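Local coordinates for protein MAU2 chromatid cohesion factor homolog (Saccharomyces cerevisiae, PDB 4XDN) that forms a complex with SCC2 that is required for the cohesin complex to associate with chromosomes, and so acts in sister chromatid cohesion, at residues Phe216-Leu226 with Leu252-Ile263; Pro411-Leu419 with Leu438-Val448. One frame throughout, in Å; residues are numbered along the deposited sequence.

Contact 1: Phe216-Leu226 with Leu252-Ile263; sequences FLNLCYVNYLL and LYAWKLALEMVI
W255 and L219 reach past each other between two roughly parallel helices of an alpha-solenoid, a worked example of knobs-into-holes packing in which each helix supplies knobs. The axes of the segments approach to 10.5 Å and diverge by 28°. W255 is the large knob, sitting among F216, L219, C220 and N223. Its CG lies anti to the backbone N (chi1 -172°), which sends the indole across to the other helix. There L219 CB rests on one face of its six-membered ring, a CH-pi contact 3.9 Å from the centroid. The rim of the indole meets F216 CE1 and C220 SG; the sulfur lies 3.9 Å from W255 CH2, an edge-on sulfur-aromatic contact.

Farther round that rim, W255 NE1 donates to N223 OD1 over 2.9 Å. The acceptor lies in the indole plane, although the amide itself is turned 50° from the ring. N223 ND2 binds backbone of the chain of another protein, so both ends of the amide are used and its rotation is fixed.

The return knob, L219, fits among L252, W255, K256 and L259, its CD2 lying 3.6 Å from K256 CA. A third knob, L259, divides its branches: CD1 meets L219 CD2, whereas CD2 presses on the N223 amide. Helix 234-241 adds L240 beside L219, K256 and I263. At the C-terminal end of the interface, L226 CD1 touches both V262 CG1 and I263 CG1, 3.9 Å from each.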
# COMPACT_ATOMS: atom_id res chain seq x y z
N PHE A 216 13.30 4.40 -13.54
CA PHE A 216 12.51 3.25 -13.12
C PHE A 216 12.87 2.82 -11.70
O PHE A 216 12.01 2.62 -10.86
CB PHE A 216 12.71 2.07 -14.07
CG PHE A 216 12.28 0.75 -13.49
CD1 PHE A 216 10.94 0.46 -13.31
CD2 PHE A 216 13.22 -0.19 -13.12
CE1 PHE A 216 10.55 -0.75 -12.77
CE2 PHE A 216 12.84 -1.40 -12.57
CZ PHE A 216 11.49 -1.68 -12.39
N LEU A 217 14.17 2.70 -11.45
CA LEU A 217 14.66 2.29 -10.14
C LEU A 217 14.28 3.30 -9.07
O LEU A 217 13.99 2.93 -7.93
CB LEU A 217 16.18 2.11 -10.16
CG LEU A 217 16.70 0.97 -11.02
CD1 LEU A 217 18.21 1.11 -11.18
CD2 LEU A 217 16.34 -0.38 -10.42
N ASN A 218 14.27 4.57 -9.44
CA ASN A 218 13.92 5.62 -8.50
C ASN A 218 12.44 5.55 -8.13
O ASN A 218 12.06 5.87 -7.01
CB ASN A 218 14.26 7.00 -9.08
CG ASN A 218 13.98 8.12 -8.10
OD1 ASN A 218 14.69 8.28 -7.11
ND2 ASN A 218 12.94 8.90 -8.38
N LEU A 219 11.62 5.12 -9.08
CA LEU A 219 10.20 4.92 -8.82
C LEU A 219 10.01 3.76 -7.85
O LEU A 219 9.17 3.83 -6.95
CB LEU A 219 9.44 4.65 -10.13
CG LEU A 219 9.29 5.84 -11.07
CD1 LEU A 219 8.85 5.38 -12.45
CD2 LEU A 219 8.29 6.84 -10.50
N CYS A 220 10.78 2.69 -8.04
CA CYS A 220 10.77 1.57 -7.11
C CYS A 220 11.15 2.06 -5.72
O CYS A 220 10.56 1.65 -4.72
CB CYS A 220 11.75 0.47 -7.55
SG CYS A 220 11.35 -0.36 -9.11
N TYR A 221 12.14 2.95 -5.67
CA TYR A 221 12.63 3.50 -4.42
C TYR A 221 11.54 4.28 -3.70
O TYR A 221 11.22 4.01 -2.55
CB TYR A 221 13.84 4.40 -4.68
CG TYR A 221 14.56 4.90 -3.45
CD1 TYR A 221 14.48 4.21 -2.24
CD2 TYR A 221 15.32 6.06 -3.49
CE1 TYR A 221 15.15 4.67 -1.12
CE2 TYR A 221 15.99 6.52 -2.38
CZ TYR A 221 15.90 5.83 -1.19
OH TYR A 221 16.56 6.29 -0.08
N VAL A 222 10.96 5.26 -4.40
CA VAL A 222 9.93 6.11 -3.82
C VAL A 222 8.74 5.28 -3.34
O VAL A 222 8.24 5.49 -2.24
CB VAL A 222 9.45 7.18 -4.83
CG1 VAL A 222 8.23 7.93 -4.30
CG2 VAL A 222 10.57 8.16 -5.14
N ASN A 223 8.31 4.32 -4.16
CA ASN A 223 7.18 3.48 -3.80
C ASN A 223 7.47 2.67 -2.55
O ASN A 223 6.62 2.53 -1.67
CB ASN A 223 6.81 2.54 -4.95
CG ASN A 223 5.31 2.25 -5.02
OD1 ASN A 223 4.76 2.04 -6.10
ND2 ASN A 223 4.65 2.26 -3.86
N TYR A 224 8.68 2.12 -2.46
CA TYR A 224 9.10 1.39 -1.26
C TYR A 224 9.02 2.28 -0.02
O TYR A 224 8.51 1.86 1.02
CB TYR A 224 10.52 0.86 -1.42
CG TYR A 224 11.22 0.62 -0.10
CD1 TYR A 224 10.97 -0.52 0.65
CD2 TYR A 224 12.12 1.56 0.41
CE1 TYR A 224 11.60 -0.73 1.86
CE2 TYR A 224 12.75 1.35 1.62
CZ TYR A 224 12.49 0.21 2.34
OH TYR A 224 13.12 0.01 3.55
N LEU A 225 9.52 3.51 -0.14
CA LEU A 225 9.53 4.44 0.99
C LEU A 225 8.11 4.80 1.41
O LEU A 225 7.81 4.88 2.60
CB LEU A 225 10.31 5.70 0.62
CG LEU A 225 11.82 5.52 0.39
CD1 LEU A 225 12.42 6.79 -0.19
CD2 LEU A 225 12.54 5.15 1.69
N LEU A 226 7.23 5.01 0.43
CA LEU A 226 5.84 5.33 0.72
C LEU A 226 5.12 4.16 1.38
O LEU A 226 4.30 4.35 2.28
CB LEU A 226 5.11 5.73 -0.57
CG LEU A 226 5.42 7.13 -1.11
CD1 LEU A 226 4.85 7.28 -2.51
CD2 LEU A 226 4.86 8.21 -0.19
N LEU A 252 5.35 3.89 -17.36
CA LEU A 252 6.13 4.25 -16.19
C LEU A 252 5.83 5.67 -15.72
O LEU A 252 5.92 5.97 -14.53
CB LEU A 252 7.63 4.10 -16.47
CG LEU A 252 8.15 2.67 -16.64
CD1 LEU A 252 9.62 2.68 -17.03
CD2 LEU A 252 7.94 1.85 -15.37
N TYR A 253 5.46 6.55 -16.64
CA TYR A 253 5.13 7.92 -16.27
C TYR A 253 3.81 7.96 -15.50
O TYR A 253 3.64 8.78 -14.60
CB TYR A 253 5.05 8.83 -17.50
CG TYR A 253 5.10 10.30 -17.14
CD1 TYR A 253 6.31 10.93 -16.90
CD2 TYR A 253 3.93 11.04 -17.03
CE1 TYR A 253 6.35 12.28 -16.57
CE2 TYR A 253 3.97 12.38 -16.69
CZ TYR A 253 5.18 12.99 -16.46
OH TYR A 253 5.23 14.33 -16.13
N ALA A 254 2.88 7.09 -15.86
CA ALA A 254 1.62 6.98 -15.12
C ALA A 254 1.91 6.59 -13.68
O ALA A 254 1.23 7.03 -12.75
CB ALA A 254 0.70 5.96 -15.78
N TRP A 255 2.94 5.76 -13.50
CA TRP A 255 3.37 5.32 -12.18
C TRP A 255 3.97 6.50 -11.42
O TRP A 255 3.74 6.65 -10.22
CB TRP A 255 4.38 4.18 -12.31
CG TRP A 255 4.75 3.52 -11.02
CD1 TRP A 255 4.10 3.62 -9.82
CD2 TRP A 255 5.87 2.64 -10.80
NE1 TRP A 255 4.74 2.86 -8.87
CE2 TRP A 255 5.83 2.25 -9.44
CE3 TRP A 255 6.89 2.15 -11.61
CZ2 TRP A 255 6.78 1.39 -8.89
CZ3 TRP A 255 7.83 1.30 -11.06
CH2 TRP A 255 7.77 0.93 -9.71
N LYS A 256 4.73 7.32 -12.13
CA LYS A 256 5.30 8.53 -11.54
C LYS A 256 4.18 9.43 -11.03
O LYS A 256 4.21 9.90 -9.89
CB LYS A 256 6.15 9.27 -12.57
CG LYS A 256 6.72 10.61 -12.10
CD LYS A 256 6.36 11.72 -13.08
CE LYS A 256 6.95 13.06 -12.65
NZ LYS A 256 6.00 14.19 -12.89
N LEU A 257 3.18 9.67 -11.88
CA LEU A 257 2.06 10.53 -11.52
C LEU A 257 1.28 9.96 -10.34
O LEU A 257 0.86 10.71 -9.45
CB LEU A 257 1.13 10.72 -12.72
CG LEU A 257 1.74 11.48 -13.91
CD1 LEU A 257 0.80 11.42 -15.10
CD2 LEU A 257 2.03 12.93 -13.53
N ALA A 258 1.08 8.65 -10.33
CA ALA A 258 0.38 8.00 -9.24
C ALA A 258 1.12 8.20 -7.93
O ALA A 258 0.51 8.50 -6.90
CB ALA A 258 0.20 6.52 -9.52
N LEU A 259 2.44 8.04 -7.96
CA LEU A 259 3.24 8.17 -6.76
C LEU A 259 3.23 9.60 -6.25
O LEU A 259 3.25 9.83 -5.04
CB LEU A 259 4.68 7.72 -7.03
CG LEU A 259 4.88 6.22 -7.24
CD1 LEU A 259 6.35 5.92 -7.52
CD2 LEU A 259 4.40 5.42 -6.04
N GLU A 260 3.18 10.56 -7.16
CA GLU A 260 3.12 11.97 -6.78
C GLU A 260 1.78 12.27 -6.10
O GLU A 260 1.70 13.12 -5.22
CB GLU A 260 3.32 12.87 -8.00
CG GLU A 260 4.77 12.92 -8.48
CD GLU A 260 4.95 13.81 -9.70
OE1 GLU A 260 4.01 13.90 -10.52
OE2 GLU A 260 6.04 14.40 -9.85
N MET A 261 0.74 11.55 -6.50
CA MET A 261 -0.57 11.67 -5.87
C MET A 261 -0.54 11.11 -4.45
O MET A 261 -1.08 11.72 -3.52
CB MET A 261 -1.64 10.95 -6.69
CG MET A 261 -2.37 11.84 -7.68
SD MET A 261 -3.42 13.07 -6.87
CE MET A 261 -4.65 12.02 -6.09
N VAL A 262 0.09 9.95 -4.29
CA VAL A 262 0.19 9.32 -2.98
C VAL A 262 1.01 10.18 -2.02
O VAL A 262 0.71 10.25 -0.83
CB VAL A 262 0.82 7.91 -3.08
CG1 VAL A 262 1.03 7.30 -1.69
CG2 VAL A 262 -0.06 6.99 -3.91
N ILE A 263 2.05 10.83 -2.55
CA ILE A 263 2.89 11.70 -1.74
C ILE A 263 2.05 12.84 -1.17
O ILE A 263 2.14 13.15 0.02
CB ILE A 263 4.08 12.26 -2.54
CG1 ILE A 263 5.10 11.15 -2.82
CG2 ILE A 263 4.78 13.39 -1.77
CD1 ILE A 263 6.16 11.52 -3.85

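Contact 2: Pro411-Leu419 with Leu438-Val448; sequences PSPGYVRLL and LAQSGGTSSEV. With SO4 (sulfate ion), chain C.
An anion-binding helix N-terminus forms where G414 and R417 pack on L438 and T444, at the start of helix 415-426. The anion, a sulfate probably taken from the crystallisation liquor, shows the general principle that main-chain N-H groups at a helix start make a site for negative charge. G414 N donates to sulfate O3 over 2.7 Å, V416 N to O1, and R417 N to O4. R417 then bends back alongside the same ion: its CG stands between the backbone N and the carbonyl carbon (chi1 51°), and NE reaches O4 at 3.0 Å, in the guanidinium plane. Weak bonds from NE and NH2 to O3 complete its hold.

The second segment backs this arm. L438 CD1 lies over one guanidinium face and touches R417 CG, while T444 CG2 approaches NH2 to 3.5 Å. The same methyl sits 4.0 Å from G414 CA, close quarters made possible by the absence of a side chain at G414. This glycine is the N-cap residue and also lies within the type II turn S412-Y415, with phi 94°. Beside it, P413 CB meets G443 O at 3.2 Å.

One turn further along the helix, L438 CD2 packs on L418 CB, and nearer the helix start V448 CG2 comes to the edge of the Y415 ring, in its plane; S412 CB covers a face of that ring. The T444 loop is braced from within, since S441 OG donates to L438 O and T444 OG1 to S441 O. S445 caps helix 446-466 through a weak bond, V448 N to S445 OG, 3.4 Å long.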
# COMPACT_ATOMS: atom_id res chain seq x y z
N PRO A 411 -9.16 -3.88 5.15
CA PRO A 411 -8.26 -3.89 3.99
C PRO A 411 -6.80 -3.82 4.40
O PRO A 411 -5.94 -4.34 3.69
CB PRO A 411 -8.68 -2.63 3.22
CG PRO A 411 -9.22 -1.72 4.25
CD PRO A 411 -9.88 -2.60 5.28
N SER A 412 -6.53 -3.17 5.53
CA SER A 412 -5.18 -3.07 6.07
C SER A 412 -5.14 -3.62 7.49
O SER A 412 -6.17 -3.70 8.16
CB SER A 412 -4.70 -1.62 6.06
OG SER A 412 -4.65 -1.11 4.73
N PRO A 413 -3.94 -4.01 7.97
CA PRO A 413 -3.82 -4.56 9.33
C PRO A 413 -4.20 -3.56 10.42
O PRO A 413 -3.64 -2.46 10.47
CB PRO A 413 -2.33 -4.92 9.42
CG PRO A 413 -1.88 -5.07 8.02
CD PRO A 413 -2.67 -4.08 7.23
N GLY A 414 -5.14 -3.94 11.27
CA GLY A 414 -5.52 -3.13 12.42
C GLY A 414 -6.69 -2.20 12.19
O GLY A 414 -7.12 -1.52 13.12
N TYR A 415 -7.22 -2.17 10.97
CA TYR A 415 -8.31 -1.26 10.64
C TYR A 415 -9.61 -1.63 11.36
O TYR A 415 -10.32 -0.75 11.85
CB TYR A 415 -8.55 -1.24 9.12
CG TYR A 415 -7.69 -0.25 8.36
CD1 TYR A 415 -6.56 0.33 8.94
CD2 TYR A 415 -8.02 0.13 7.06
CE1 TYR A 415 -5.79 1.24 8.24
CE2 TYR A 415 -7.25 1.04 6.36
CZ TYR A 415 -6.14 1.59 6.95
OH TYR A 415 -5.37 2.49 6.25
N VAL A 416 -9.92 -2.92 11.42
CA VAL A 416 -11.16 -3.37 12.03
C VAL A 416 -11.19 -3.07 13.52
O VAL A 416 -12.16 -2.52 14.03
CB VAL A 416 -11.38 -4.89 11.82
CG1 VAL A 416 -12.55 -5.41 12.65
CG2 VAL A 416 -11.61 -5.18 10.35
N ARG A 417 -10.12 -3.43 14.22
CA ARG A 417 -10.07 -3.24 15.67
C ARG A 417 -9.78 -1.78 16.03
O ARG A 417 -9.97 -1.38 17.18
CB ARG A 417 -9.03 -4.17 16.31
CG ARG A 417 -7.65 -4.15 15.68
CD ARG A 417 -6.98 -5.53 15.77
NE ARG A 417 -5.96 -5.71 14.74
CZ ARG A 417 -4.75 -6.23 14.95
NH1 ARG A 417 -4.37 -6.63 16.16
NH2 ARG A 417 -3.91 -6.35 13.93
N LEU A 418 -9.33 -0.99 15.06
CA LEU A 418 -9.21 0.45 15.26
C LEU A 418 -10.61 1.05 15.33
O LEU A 418 -10.92 1.82 16.25
CB LEU A 418 -8.41 1.11 14.13
CG LEU A 418 -8.38 2.64 14.15
CD1 LEU A 418 -7.88 3.17 15.49
CD2 LEU A 418 -7.53 3.19 13.02
N LEU A 419 -11.45 0.71 14.36
CA LEU A 419 -12.83 1.17 14.35
C LEU A 419 -13.58 0.68 15.58
O LEU A 419 -14.47 1.36 16.08
CB LEU A 419 -13.54 0.69 13.08
CG LEU A 419 -13.22 1.46 11.80
CD1 LEU A 419 -13.83 0.75 10.60
CD2 LEU A 419 -13.73 2.90 11.88
N LEU A 438 -3.59 -2.51 20.30
CA LEU A 438 -3.46 -2.27 18.87
C LEU A 438 -2.12 -1.62 18.56
O LEU A 438 -1.49 -1.93 17.54
CB LEU A 438 -4.61 -1.39 18.37
CG LEU A 438 -4.59 -1.03 16.88
CD1 LEU A 438 -4.38 -2.27 16.02
CD2 LEU A 438 -5.88 -0.33 16.49
N ALA A 439 -1.67 -0.74 19.45
CA ALA A 439 -0.39 -0.07 19.27
C ALA A 439 0.79 -1.01 19.52
O ALA A 439 1.93 -0.68 19.20
CB ALA A 439 -0.30 1.13 20.20
N GLN A 440 0.51 -2.19 20.08
CA GLN A 440 1.56 -3.13 20.46
C GLN A 440 1.71 -4.28 19.46
O GLN A 440 2.75 -4.93 19.42
CB GLN A 440 1.29 -3.69 21.87
CG GLN A 440 0.68 -5.09 21.89
CD GLN A 440 0.23 -5.50 23.28
OE1 GLN A 440 0.04 -4.67 24.17
NE2 GLN A 440 0.04 -6.81 23.48
N SER A 441 0.66 -4.53 18.67
CA SER A 441 0.69 -5.62 17.71
C SER A 441 1.70 -5.35 16.59
O SER A 441 1.83 -4.22 16.12
CB SER A 441 -0.71 -5.85 17.12
OG SER A 441 -1.30 -4.63 16.71
N GLY A 442 2.40 -6.39 16.17
CA GLY A 442 3.51 -6.24 15.24
C GLY A 442 3.12 -6.09 13.78
O GLY A 442 3.91 -5.60 12.98
N GLY A 443 1.91 -6.51 13.44
CA GLY A 443 1.47 -6.51 12.05
C GLY A 443 0.92 -5.18 11.58
O GLY A 443 0.73 -4.97 10.38
N THR A 444 0.66 -4.27 12.52
CA THR A 444 -0.01 -3.02 12.20
C THR A 444 0.98 -1.93 11.79
O THR A 444 2.08 -1.84 12.33
CB THR A 444 -0.83 -2.51 13.39
OG1 THR A 444 0.05 -2.13 14.46
CG2 THR A 444 -1.78 -3.60 13.87
N SER A 445 0.57 -1.11 10.83
CA SER A 445 1.38 0.01 10.37
C SER A 445 1.61 1.01 11.50
O SER A 445 0.84 1.06 12.46
CB SER A 445 0.72 0.71 9.18
OG SER A 445 -0.44 1.41 9.59
N SER A 446 2.67 1.80 11.37
CA SER A 446 3.00 2.79 12.39
C SER A 446 1.92 3.86 12.48
O SER A 446 1.65 4.39 13.55
CB SER A 446 4.36 3.43 12.07
OG SER A 446 4.36 4.03 10.79
N GLU A 447 1.28 4.15 11.35
CA GLU A 447 0.22 5.16 11.31
C GLU A 447 -0.94 4.77 12.22
O GLU A 447 -1.44 5.61 12.97
CB GLU A 447 -0.28 5.33 9.87
CG GLU A 447 -1.35 6.40 9.71
CD GLU A 447 -1.76 6.59 8.26
OE1 GLU A 447 -1.90 5.57 7.55
OE2 GLU A 447 -1.94 7.75 7.84
N VAL A 448 -1.35 3.51 12.15
CA VAL A 448 -2.43 3.01 13.00
C VAL A 448 -1.98 2.99 14.46
O VAL A 448 -2.73 3.37 15.35
CB VAL A 448 -2.87 1.60 12.57
CG1 VAL A 448 -3.85 0.99 13.57
CG2 VAL A 448 -3.50 1.65 11.18
S SO4 C . -7.86 -6.15 11.68
O1 SO4 C . -8.43 -5.64 10.44
O2 SO4 C . -8.48 -7.43 12.02
O3 SO4 C . -6.42 -6.32 11.52
O4 SO4 C . -8.13 -5.20 12.76

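In the fold
Contact 1 closes before contact 2 opens along the chain, and all four segments belong to the cohesin loading factor region. Their centres are 24 Å apart and their nearest atoms about 8 Å, so the two do not touch. Contact 1 joins helix 212-228 to helix 250-266; contact 2 joins the start of helix 415-426 to the end of helix 432-440, the loop after it and the start of helix 446-466. A salt bridge from E447 to R229, just beyond helix 212-228, ties the two regions together. Both contacts also reach the chain of another protein, through N223 in one and S412 and E447 in the other, consistent with successive parts of the solenoid gripping a single partner such as SCC2.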